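Local atomic coordinates of transketolase (Campylobacter jejuni, PDB entry 3L84), a protein that belongs to the transketolase family of thiamine diphosphate-binding proteins and forms an assembly of two identical chains, each joining three family domains. Residues Ile3-Leu6 against Gln7-Asn11; Cys164-Ala167 against Gly168-Leu172; Gly447-Gly450 against Pro451-Pro455; Pro560-Glu563 against Leu564-Gln568. All coordinates share one frame; numbering follows the deposited sequence.

In the fold
The four contacts follow one another along the chain and are spread over all three domains. Contacts 1 and 2 belong to the thiamine diphosphate binding domain, on helices 3-24 and 158-169, with centres 35 Å apart. Contact 3 lies in the pyrimidine binding domain, in the loop between strand 436-440 and helix 458-464; contact 4, on helix 562-566 of the C-terminal domain, is centred 28 Å from it. Contacts 1 and 3 are farthest apart, 60 Å between centres and on opposite sides of the chain's centre. Each is a local helix or turn contact, and none touches another. Contacts 2, 3 and 4 reach the second subunit, so three of the four sites lie where the two chains meet.

Contact 1 (Ile3-Leu6 against Gln7-Asn11); sequences IQIL and QEQAN
Ile3 to Ala10 follow one alpha-helical path at the start of helix 3-24, as four successive i to i+4 bonds establish: Gln7 N to Ile3 O (3.0 Å), Glu8 N to Gln4 O (3.2 Å), Gln9 N to Ile5 O (2.9 Å) and Ala10 N to Leu6 O (2.8 Å).

Gln9 carries most of the side-chain contact. Its CG stands anti to its own carbonyl carbon (chi1 -75°), which sends the chain back toward the start of the helix and lays CG 3.4 Å from Ile5 O. The amide then crosses the Ile5 side chain at a slant, OE1 lying 3.6 Å from Ile5 CG1. That branch of Ile5 is anti to the backbone N (chi1 -176°) and thus leans forward along the helix to meet the glutamine. Leu6 approaches the same oxygen, its CD1 lying 4.0 Å from Gln9 OE1. Two residues earlier, Gln7 CB rests 3.3 Å from Ile3 O, the carbonyl that its own amide holds.

The polar end of Gln9 is gripped from outside: OE1 bonds to Tyr44 OH and NE2 to a glycerol, probably from the crystallisation liquor. Glu8 OE1 is likewise bonded to Ser286 OG at helix 284-291, and Ala10 packs on Ser40 and Asp37 of helix 30-42. The Tyr44 bond, with the glycerol in this crystal, probably restrains the rotation of the Gln9 amide; the aliphatic stem lies over the Ile5 carbonyl while the buried amide oxygen is satisfied by Tyr44 OH.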
loop_
_atom_site.group_PDB
_atom_site.type_symbol
_atom_site.label_atom_id
_atom_site.label_comp_id
_atom_site.label_asym_id
_atom_site.label_seq_id
_atom_site.Cartn_x
_atom_site.Cartn_y
_atom_site.Cartn_z
ATOM N N ILE A 3 -1.028 -11.474 44.365
ATOM C CA ILE A 3 -1.864 -12.281 43.451
ATOM C C ILE A 3 -3.369 -12.017 43.596
ATOM O O ILE A 3 -4.119 -12.042 42.613
ATOM C CB ILE A 3 -1.606 -13.827 43.556
ATOM C CG1 ILE A 3 -0.146 -14.176 43.236
ATOM C CG2 ILE A 3 -2.571 -14.575 42.609
ATOM C CD1 ILE A 3 0.357 -13.660 41.926
ATOM N N GLN A 4 -3.800 -11.771 44.828
ATOM C CA GLN A 4 -5.195 -11.543 45.112
ATOM C C GLN A 4 -5.681 -10.246 44.486
ATOM O O GLN A 4 -6.720 -10.212 43.789
ATOM C CB GLN A 4 -5.437 -11.562 46.623
ATOM C CG GLN A 4 -5.232 -12.942 47.239
ATOM C CD GLN A 4 -3.750 -13.376 47.327
ATOM O OE1 GLN A 4 -2.909 -12.666 47.893
ATOM N NE2 GLN A 4 -3.440 -14.542 46.761
ATOM N N ILE A 5 -4.934 -9.167 44.681
ATOM C CA ILE A 5 -5.341 -7.883 44.114
ATOM C C ILE A 5 -5.208 -7.934 42.597
ATOM O O ILE A 5 -6.085 -7.431 41.880
ATOM C CB ILE A 5 -4.590 -6.644 44.684
ATOM C CG1 ILE A 5 -5.146 -5.333 44.098
ATOM C CG2 ILE A 5 -3.142 -6.668 44.377
ATOM C CD1 ILE A 5 -6.585 -5.021 44.479
ATOM N N LEU A 6 -4.153 -8.569 42.070
ATOM C CA LEU A 6 -3.971 -8.617 40.617
ATOM C C LEU A 6 -5.094 -9.387 39.931
ATOM O O LEU A 6 -5.556 -8.994 38.866
ATOM C CB LEU A 6 -2.619 -9.221 40.231
ATOM C CG LEU A 6 -1.456 -8.221 40.250
ATOM C CD1 LEU A 6 -1.616 -7.218 39.109
ATOM C CD2 LEU A 6 -1.342 -7.499 41.573
ATOM N N GLN A 7 -5.534 -10.477 40.537
ATOM C CA GLN A 7 -6.626 -11.247 39.969
ATOM C C GLN A 7 -7.914 -10.420 39.920
ATOM O O GLN A 7 -8.617 -10.401 38.910
ATOM C CB GLN A 7 -6.869 -12.491 40.803
ATOM C CG GLN A 7 -7.934 -13.363 40.253
ATOM C CD GLN A 7 -8.148 -14.586 41.132
ATOM O OE1 GLN A 7 -9.293 -14.966 41.424
ATOM N NE2 GLN A 7 -7.043 -15.200 41.577
ATOM N N GLU A 8 -8.201 -9.705 41.003
ATOM C CA GLU A 8 -9.374 -8.858 41.017
ATOM C C GLU A 8 -9.277 -7.751 39.974
ATOM O O GLU A 8 -10.225 -7.471 39.246
ATOM C CB GLU A 8 -9.632 -8.273 42.403
ATOM C CG GLU A 8 -11.038 -7.647 42.499
ATOM C CD GLU A 8 -11.291 -6.829 43.750
ATOM O OE1 GLU A 8 -10.837 -5.659 43.782
ATOM O OE2 GLU A 8 -11.979 -7.332 44.672
ATOM N N GLN A 9 -8.100 -7.118 39.869
ATOM C CA GLN A 9 -7.871 -6.073 38.863
ATOM C C GLN A 9 -8.059 -6.615 37.459
ATOM O O GLN A 9 -8.732 -5.990 36.620
ATOM C CB GLN A 9 -6.481 -5.449 39.051
ATOM C CG GLN A 9 -6.419 -4.509 40.223
ATOM C CD GLN A 9 -5.048 -3.867 40.324
ATOM O OE1 GLN A 9 -4.092 -4.504 40.781
ATOM N NE2 GLN A 9 -4.928 -2.642 39.823
ATOM N N ALA A 10 -7.473 -7.767 37.172
ATOM C CA ALA A 10 -7.570 -8.361 35.826
ATOM C C ALA A 10 -9.002 -8.711 35.509
ATOM O O ALA A 10 -9.494 -8.451 34.395
ATOM C CB ALA A 10 -6.658 -9.578 35.703
ATOM N N ASN A 11 -9.713 -9.297 36.464
ATOM C CA ASN A 11 -11.088 -9.648 36.207
ATOM C C ASN A 11 -11.998 -8.425 36.063
ATOM O O ASN A 11 -12.948 -8.454 35.288
ATOM C CB ASN A 11 -11.582 -10.642 37.270
ATOM C CG ASN A 11 -10.986 -12.025 37.065
ATOM O OD1 ASN A 11 -10.600 -12.379 35.948
ATOM N ND2 ASN A 11 -10.885 -12.808 38.130
#

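Contact 2 (Cys164-Ala167 against Gly168-Leu172); sequences CSLA and GLHKL
A Schellman motif ends helix 158-169, folding Leu172 back onto Ala167. Leu172 N donates to Ala167 O at 3.1 Å, and Lys171 N to Gly168 O, also at 3.1 Å; Lys171, the C-prime residue, makes the reversal with a positive phi of 52°. The same fold-back sets Leu172 CD1 against Ala167, 3.8 Å from CB and 3.6 Å from CA, the apolar partnership that usually accompanies this motif.

An alpha-helical bond runs from His170 N to Leu166 O (3.0 Å). The imidazole hangs beside Leu166, the two side chains pointing the same way: Leu166 CD2 meets the ring at its edge, in plane, 4.0 Å from His170 CD2. Leu166 O also lies near the ring plane, 3.4 Å from that carbon. His170 has its CG anti to the carbonyl carbon (chi1 -69°), which carries the ring alongside Leu166, roughly across the helix axis; Leu169 CG lies 4.1 Å above one face, offset toward the rim.

Farther out, Phe379 meets the His170 ring edge-to-face, Leu172 packs on helix 118-137, and Ser165 OG bonds to Glu196 of the second subunit. The amides of Leu172 and Lys171 thus give the carbonyls of Ala167 and Gly168, at the helix end, partners outside the i to i+4 pattern.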
loop_
_atom_site.group_PDB
_atom_site.type_symbol
_atom_site.label_atom_id
_atom_site.label_comp_id
_atom_site.label_asym_id
_atom_site.label_seq_id
_atom_site.Cartn_x
_atom_site.Cartn_y
_atom_site.Cartn_z
ATOM N N CYS A 164 10.537 -3.156 12.750
ATOM C CA CYS A 164 11.386 -3.842 13.716
ATOM C C CYS A 164 12.833 -3.950 13.199
ATOM O O CYS A 164 13.777 -3.950 13.990
ATOM C CB CYS A 164 10.812 -5.188 14.059
ATOM S SG CYS A 164 9.288 -5.047 15.069
ATOM N N SER A 165 13.014 -3.998 11.886
ATOM C CA SER A 165 14.338 -3.931 11.303
ATOM C C SER A 165 15.023 -2.649 11.762
ATOM O O SER A 165 16.148 -2.673 12.262
ATOM C CB SER A 165 14.247 -3.971 9.773
ATOM O OG SER A 165 15.545 -4.211 9.203
ATOM N N LEU A 166 14.342 -1.512 11.616
ATOM C CA LEU A 166 14.887 -0.253 12.065
ATOM C C LEU A 166 15.089 -0.192 13.596
ATOM O O LEU A 166 16.050 0.434 14.075
ATOM C CB LEU A 166 13.968 0.912 11.622
ATOM C CG LEU A 166 14.111 1.348 10.167
ATOM C CD1 LEU A 166 12.964 2.216 9.753
ATOM C CD2 LEU A 166 15.417 2.116 9.997
ATOM N N ALA A 167 14.200 -0.828 14.369
ATOM C CA ALA A 167 14.352 -0.800 15.818
ATOM C C ALA A 167 15.642 -1.464 16.236
ATOM O O ALA A 167 16.303 -0.987 17.159
ATOM C CB ALA A 167 13.165 -1.495 16.505
ATOM N N GLY A 168 15.992 -2.573 15.597
ATOM C CA GLY A 168 17.234 -3.263 15.953
ATOM C C GLY A 168 18.442 -2.447 15.530
ATOM O O GLY A 168 19.404 -2.303 16.282
ATOM N N LEU A 169 18.403 -1.877 14.331
ATOM C CA LEU A 169 19.499 -1.049 13.824
ATOM C C LEU A 169 19.800 0.126 14.749
ATOM O O LEU A 169 20.960 0.433 15.046
ATOM C CB LEU A 169 19.165 -0.508 12.427
ATOM C CG LEU A 169 20.212 0.422 11.803
ATOM C CD1 LEU A 169 21.569 -0.313 11.505
ATOM C CD2 LEU A 169 19.631 0.990 10.536
ATOM N N HIS A 170 18.752 0.784 15.231
ATOM C CA HIS A 170 18.905 1.957 16.066
ATOM C C HIS A 170 18.986 1.654 17.548
ATOM O O HIS A 170 18.997 2.596 18.352
ATOM C CB HIS A 170 17.838 2.995 15.715
ATOM C CG HIS A 170 18.068 3.585 14.371
ATOM N ND1 HIS A 170 19.053 4.520 14.147
ATOM C CD2 HIS A 170 17.532 3.300 13.162
ATOM C CE1 HIS A 170 19.081 4.815 12.853
ATOM N NE2 HIS A 170 18.152 4.104 12.245
ATOM N N LYS A 171 19.071 0.373 17.885
ATOM C CA LYS A 171 19.328 -0.058 19.260
ATOM C C LYS A 171 18.325 0.615 20.180
ATOM O O LYS A 171 18.662 1.286 21.169
ATOM C CB LYS A 171 20.764 0.270 19.663
ATOM C CG LYS A 171 21.796 -0.466 18.821
ATOM C CD LYS A 171 23.226 -0.090 19.269
ATOM C CE LYS A 171 24.287 -1.069 18.740
ATOM N NZ LYS A 171 24.093 -1.544 17.360
ATOM N N LEU A 172 17.053 0.417 19.855
ATOM C CA LEU A 172 15.970 1.067 20.602
ATOM C C LEU A 172 15.660 0.314 21.902
ATOM O O LEU A 172 14.654 -0.421 22.017
ATOM C CB LEU A 172 14.718 1.200 19.750
ATOM C CG LEU A 172 14.872 2.021 18.470
ATOM C CD1 LEU A 172 13.544 2.134 17.704
ATOM C CD2 LEU A 172 15.438 3.440 18.761
#

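Contact 3 (Gly447-Gly450 against Pro451-Pro455); sequences GEDG and PTHQP
Backbone hydrogen bonds join Gly450 to the residues on both sides of it. His453 N donates to Gly450 O at 2.9 Å, a bond spanning three residues, as in a 3-10 turn. On the preceding side, Gly450 N reaches Gly447 O at 3.1 Å.

A water adds a bridge between the segments. It donates to Asp449 O at 2.8 Å and accepts from Thr452 N at 2.9 Å, giving that amide a partner at the start of the second turn. In structural terms, a type I beta turn, Gly447 to Gly450, runs directly into a single 3-10 turn at Pro451-His453, within the loop leading from strand 436-440 to helix 458-464 of the pyrimidine binding domain.

Side-chain contacts pack around these turns. Gln454 has its CG anti to the carbonyl carbon (chi1 -70°) and continues extended, passing Gly450 O with CG at 3.3 Å and carrying NE2 to within 2.9 Å of Gly447 O; NE2 has a hydrogen bond to Glu607 O. Asp449 CB touches His453 CB at 3.7 Å, and the two side chains pass at a slant, carboxylate and ring planes 60° apart.

Charge and ring contacts extend to the dimer partner. Asp449 OD1 forms a salt bridge with Arg92 of the second subunit, and the His453 ring stacks with His101 of that subunit. Arg426 of the second subunit binds the carbonyls of Pro451 and Gln454.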
loop_
_atom_site.group_PDB
_atom_site.type_symbol
_atom_site.label_atom_id
_atom_site.label_comp_id
_atom_site.label_asym_id
_atom_site.label_seq_id
_atom_site.Cartn_x
_atom_site.Cartn_y
_atom_site.Cartn_z
ATOM N N GLY A 447 10.133 9.561 -17.674
ATOM C CA GLY A 447 10.799 9.122 -18.893
ATOM C C GLY A 447 11.166 7.656 -18.905
ATOM O O GLY A 447 10.320 6.783 -18.864
ATOM N N GLU A 448 12.452 7.372 -19.011
ATOM C CA GLU A 448 12.929 6.060 -19.424
ATOM C C GLU A 448 12.599 4.915 -18.461
ATOM O O GLU A 448 12.474 3.761 -18.896
ATOM C CB GLU A 448 14.444 6.078 -19.683
ATOM C CG GLU A 448 14.874 6.904 -20.930
ATOM C CD GLU A 448 15.156 8.350 -20.662
ATOM O OE1 GLU A 448 14.688 8.936 -19.662
ATOM O OE2 GLU A 448 15.918 8.898 -21.501
ATOM N N ASP A 449 12.477 5.190 -17.175
ATOM C CA ASP A 449 12.112 4.131 -16.258
ATOM C C ASP A 449 10.785 3.464 -16.614
ATOM O O ASP A 449 10.575 2.293 -16.256
ATOM C CB ASP A 449 12.087 4.608 -14.823
ATOM C CG ASP A 449 13.440 4.695 -14.193
ATOM O OD1 ASP A 449 14.451 4.182 -14.723
ATOM O OD2 ASP A 449 13.506 5.281 -13.085
ATOM N N GLY A 450 9.906 4.171 -17.319
ATOM C CA GLY A 450 8.751 3.491 -17.875
ATOM C C GLY A 450 7.542 3.417 -16.960
ATOM O O GLY A 450 7.536 3.982 -15.845
ATOM N N PRO A 451 6.533 2.661 -17.405
ATOM C CA PRO A 451 5.193 2.762 -16.792
ATOM C C PRO A 451 5.073 2.309 -15.343
ATOM O O PRO A 451 4.204 2.838 -14.613
ATOM C CB PRO A 451 4.312 1.935 -17.726
ATOM C CG PRO A 451 5.241 1.050 -18.427
ATOM C CD PRO A 451 6.471 1.873 -18.646
ATOM N N THR A 452 5.916 1.380 -14.905
ATOM C CA THR A 452 5.926 1.056 -13.462
ATOM C C THR A 452 6.335 2.192 -12.584
ATOM O O THR A 452 6.113 2.115 -11.357
ATOM C CB THR A 452 6.840 -0.144 -13.129
ATOM O OG1 THR A 452 8.173 0.099 -13.563
ATOM C CG2 THR A 452 6.342 -1.406 -13.735
ATOM N N HIS A 453 7.017 3.193 -13.141
ATOM C CA HIS A 453 7.588 4.306 -12.389
ATOM C C HIS A 453 6.921 5.628 -12.767
ATOM O O HIS A 453 7.455 6.677 -12.376
ATOM C CB HIS A 453 9.124 4.373 -12.550
ATOM C CG HIS A 453 9.813 3.244 -11.854
ATOM N ND1 HIS A 453 10.600 3.382 -10.727
ATOM C CD2 HIS A 453 9.740 1.917 -12.100
ATOM C CE1 HIS A 453 11.032 2.175 -10.358
ATOM N NE2 HIS A 453 10.518 1.279 -11.177
ATOM N N GLN A 454 5.824 5.613 -13.541
ATOM C CA GLN A 454 5.146 6.820 -13.999
ATOM C C GLN A 454 3.804 6.898 -13.363
ATOM O O GLN A 454 2.919 6.099 -13.706
ATOM C CB GLN A 454 5.036 6.831 -15.507
ATOM C CG GLN A 454 6.416 7.049 -16.181
ATOM C CD GLN A 454 6.439 6.726 -17.651
ATOM O OE1 GLN A 454 5.478 6.181 -18.176
ATOM N NE2 GLN A 454 7.524 7.047 -18.341
ATOM N N PRO A 455 3.580 7.832 -12.435
ATOM C CA PRO A 455 2.273 7.998 -11.845
ATOM C C PRO A 455 1.188 8.327 -12.863
ATOM O O PRO A 455 1.455 8.948 -13.897
ATOM C CB PRO A 455 2.464 9.183 -10.894
ATOM C CG PRO A 455 3.895 9.172 -10.580
ATOM C CD PRO A 455 4.571 8.751 -11.850
HETATM O O HOH W 1 8.430 0.514 -16.088
#

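Contact 4 (Pro560-Glu563 against Leu564-Gln568); sequences PCFE and LFEKQ
Phe562 and Glu566 meet one turn apart on a short helix: the carboxylate carbon of Glu566, CD, lies 3.3 Å from Phe562 CE2, and OE1 is 3.4 Å from CD2. The approach is slanted, with ring and carboxylate planes 57° apart. Beneath them, Glu566 N donates to Phe562 O at 3.0 Å, an i to i+4 bond, and Glu566 CG passes 3.4 Å from that same oxygen.

At the front of the helix, Cys561 SG takes a weak bond from Leu564 N at 3.6 Å, with an N-H...S angle of 158°. SG stands anti to its own backbone N (chi1 -176°), which swings it over the first turn, where it also touches Leu564 CG at 3.7 Å. Phe565 N closes the first full turn on Cys561 O at 3.1 Å.

A second shell sets these groups. Lys594 forms a salt bridge with Glu566 OE2, probably steadying the carboxylate against the ring, while Phe595 meets the Phe562 ring edge-to-face. Leu564 packs on Leu469 and Phe471 of strand 469-471. Cys561 thus sits at the N-cap of helix 562-566, its sulfur making a weak capping bond just after strand 554-558 in the C-terminal domain.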
loop_
_atom_site.group_PDB
_atom_site.type_symbol
_atom_site.label_atom_id
_atom_site.label_comp_id
_atom_site.label_asym_id
_atom_site.label_seq_id
_atom_site.Cartn_x
_atom_site.Cartn_y
_atom_site.Cartn_z
ATOM N N PRO A 560 -2.747 24.795 -8.024
ATOM C CA PRO A 560 -1.821 24.042 -7.207
ATOM C C PRO A 560 -2.495 23.163 -6.174
ATOM O O PRO A 560 -1.851 22.230 -5.704
ATOM C CB PRO A 560 -0.952 25.142 -6.574
ATOM C CG PRO A 560 -1.801 26.362 -6.615
ATOM C CD PRO A 560 -2.529 26.256 -7.918
ATOM N N CYS A 561 -3.732 23.445 -5.761
ATOM C CA CYS A 561 -4.386 22.597 -4.767
ATOM C C CYS A 561 -5.892 22.499 -5.013
ATOM O O CYS A 561 -6.658 23.404 -4.701
ATOM C CB CYS A 561 -4.061 23.073 -3.358
ATOM S SG CYS A 561 -4.753 21.972 -2.099
ATOM N N PHE A 562 -6.323 21.360 -5.531
ATOM C CA PHE A 562 -7.757 21.063 -5.802
ATOM C C PHE A 562 -8.604 21.207 -4.536
ATOM O O PHE A 562 -9.684 21.826 -4.580
ATOM C CB PHE A 562 -7.830 19.641 -6.387
ATOM C CG PHE A 562 -9.194 19.170 -6.834
ATOM C CD1 PHE A 562 -9.538 19.184 -8.167
ATOM C CD2 PHE A 562 -10.074 18.641 -5.952
ATOM C CE1 PHE A 562 -10.776 18.696 -8.587
ATOM C CE2 PHE A 562 -11.333 18.166 -6.386
ATOM C CZ PHE A 562 -11.663 18.232 -7.691
ATOM N N GLU A 563 -8.137 20.665 -3.418
ATOM C CA GLU A 563 -8.928 20.673 -2.185
ATOM C C GLU A 563 -9.202 22.088 -1.692
ATOM O O GLU A 563 -10.294 22.387 -1.214
ATOM C CB GLU A 563 -8.239 19.869 -1.093
ATOM C CG GLU A 563 -8.069 18.418 -1.462
ATOM C CD GLU A 563 -6.715 18.032 -2.076
ATOM O OE1 GLU A 563 -6.000 18.899 -2.644
ATOM O OE2 GLU A 563 -6.320 16.861 -1.883
ATOM N N LEU A 564 -8.220 22.980 -1.807
ATOM C CA LEU A 564 -8.453 24.357 -1.423
ATOM C C LEU A 564 -9.396 25.037 -2.377
ATOM O O LEU A 564 -10.223 25.843 -1.950
ATOM C CB LEU A 564 -7.149 25.170 -1.324
ATOM C CG LEU A 564 -6.235 24.819 -0.180
ATOM C CD1 LEU A 564 -4.922 25.619 -0.299
ATOM C CD2 LEU A 564 -6.908 25.035 1.147
ATOM N N PHE A 565 -9.313 24.727 -3.661
ATOM C CA PHE A 565 -10.225 25.326 -4.631
ATOM C C PHE A 565 -11.680 24.964 -4.328
ATOM O O PHE A 565 -12.601 25.785 -4.483
ATOM C CB PHE A 565 -9.819 24.970 -6.077
ATOM C CG PHE A 565 -10.530 25.740 -7.128
ATOM C CD1 PHE A 565 -10.838 27.087 -6.977
ATOM C CD2 PHE A 565 -10.815 25.125 -8.338
ATOM C CE1 PHE A 565 -11.479 27.778 -7.979
ATOM C CE2 PHE A 565 -11.433 25.832 -9.354
ATOM C CZ PHE A 565 -11.776 27.154 -9.186
ATOM N N GLU A 566 -11.903 23.725 -3.902
ATOM C CA GLU A 566 -13.231 23.239 -3.526
ATOM C C GLU A 566 -13.854 24.069 -2.398
ATOM O O GLU A 566 -15.076 24.062 -2.250
ATOM C CB GLU A 566 -13.195 21.769 -3.096
ATOM C CG GLU A 566 -12.861 20.794 -4.182
ATOM C CD GLU A 566 -12.895 19.366 -3.695
ATOM O OE1 GLU A 566 -11.911 18.895 -3.055
ATOM O OE2 GLU A 566 -13.911 18.680 -3.939
ATOM N N LYS A 567 -13.032 24.724 -1.568
ATOM C CA LYS A 567 -13.525 25.514 -0.429
ATOM C C LYS A 567 -13.871 26.951 -0.802
ATOM O O LYS A 567 -14.403 27.681 0.040
ATOM C CB LYS A 567 -12.493 25.580 0.689
ATOM C CG LYS A 567 -12.084 24.255 1.235
ATOM C CD LYS A 567 -11.098 24.349 2.413
ATOM C CE LYS A 567 -11.745 24.930 3.688
ATOM N NZ LYS A 567 -13.025 24.247 4.150
ATOM N N GLN A 568 -13.586 27.389 -2.023
ATOM C CA GLN A 568 -13.778 28.799 -2.374
ATOM C C GLN A 568 -15.236 29.106 -2.621
ATOM O O GLN A 568 -16.017 28.198 -2.929
ATOM C CB GLN A 568 -12.943 29.152 -3.607
ATOM C CG GLN A 568 -11.449 28.893 -3.446
ATOM C CD GLN A 568 -10.898 29.451 -2.178
ATOM O OE1 GLN A 568 -10.384 28.694 -1.315
ATOM N NE2 GLN A 568 -11.001 30.756 -2.028
#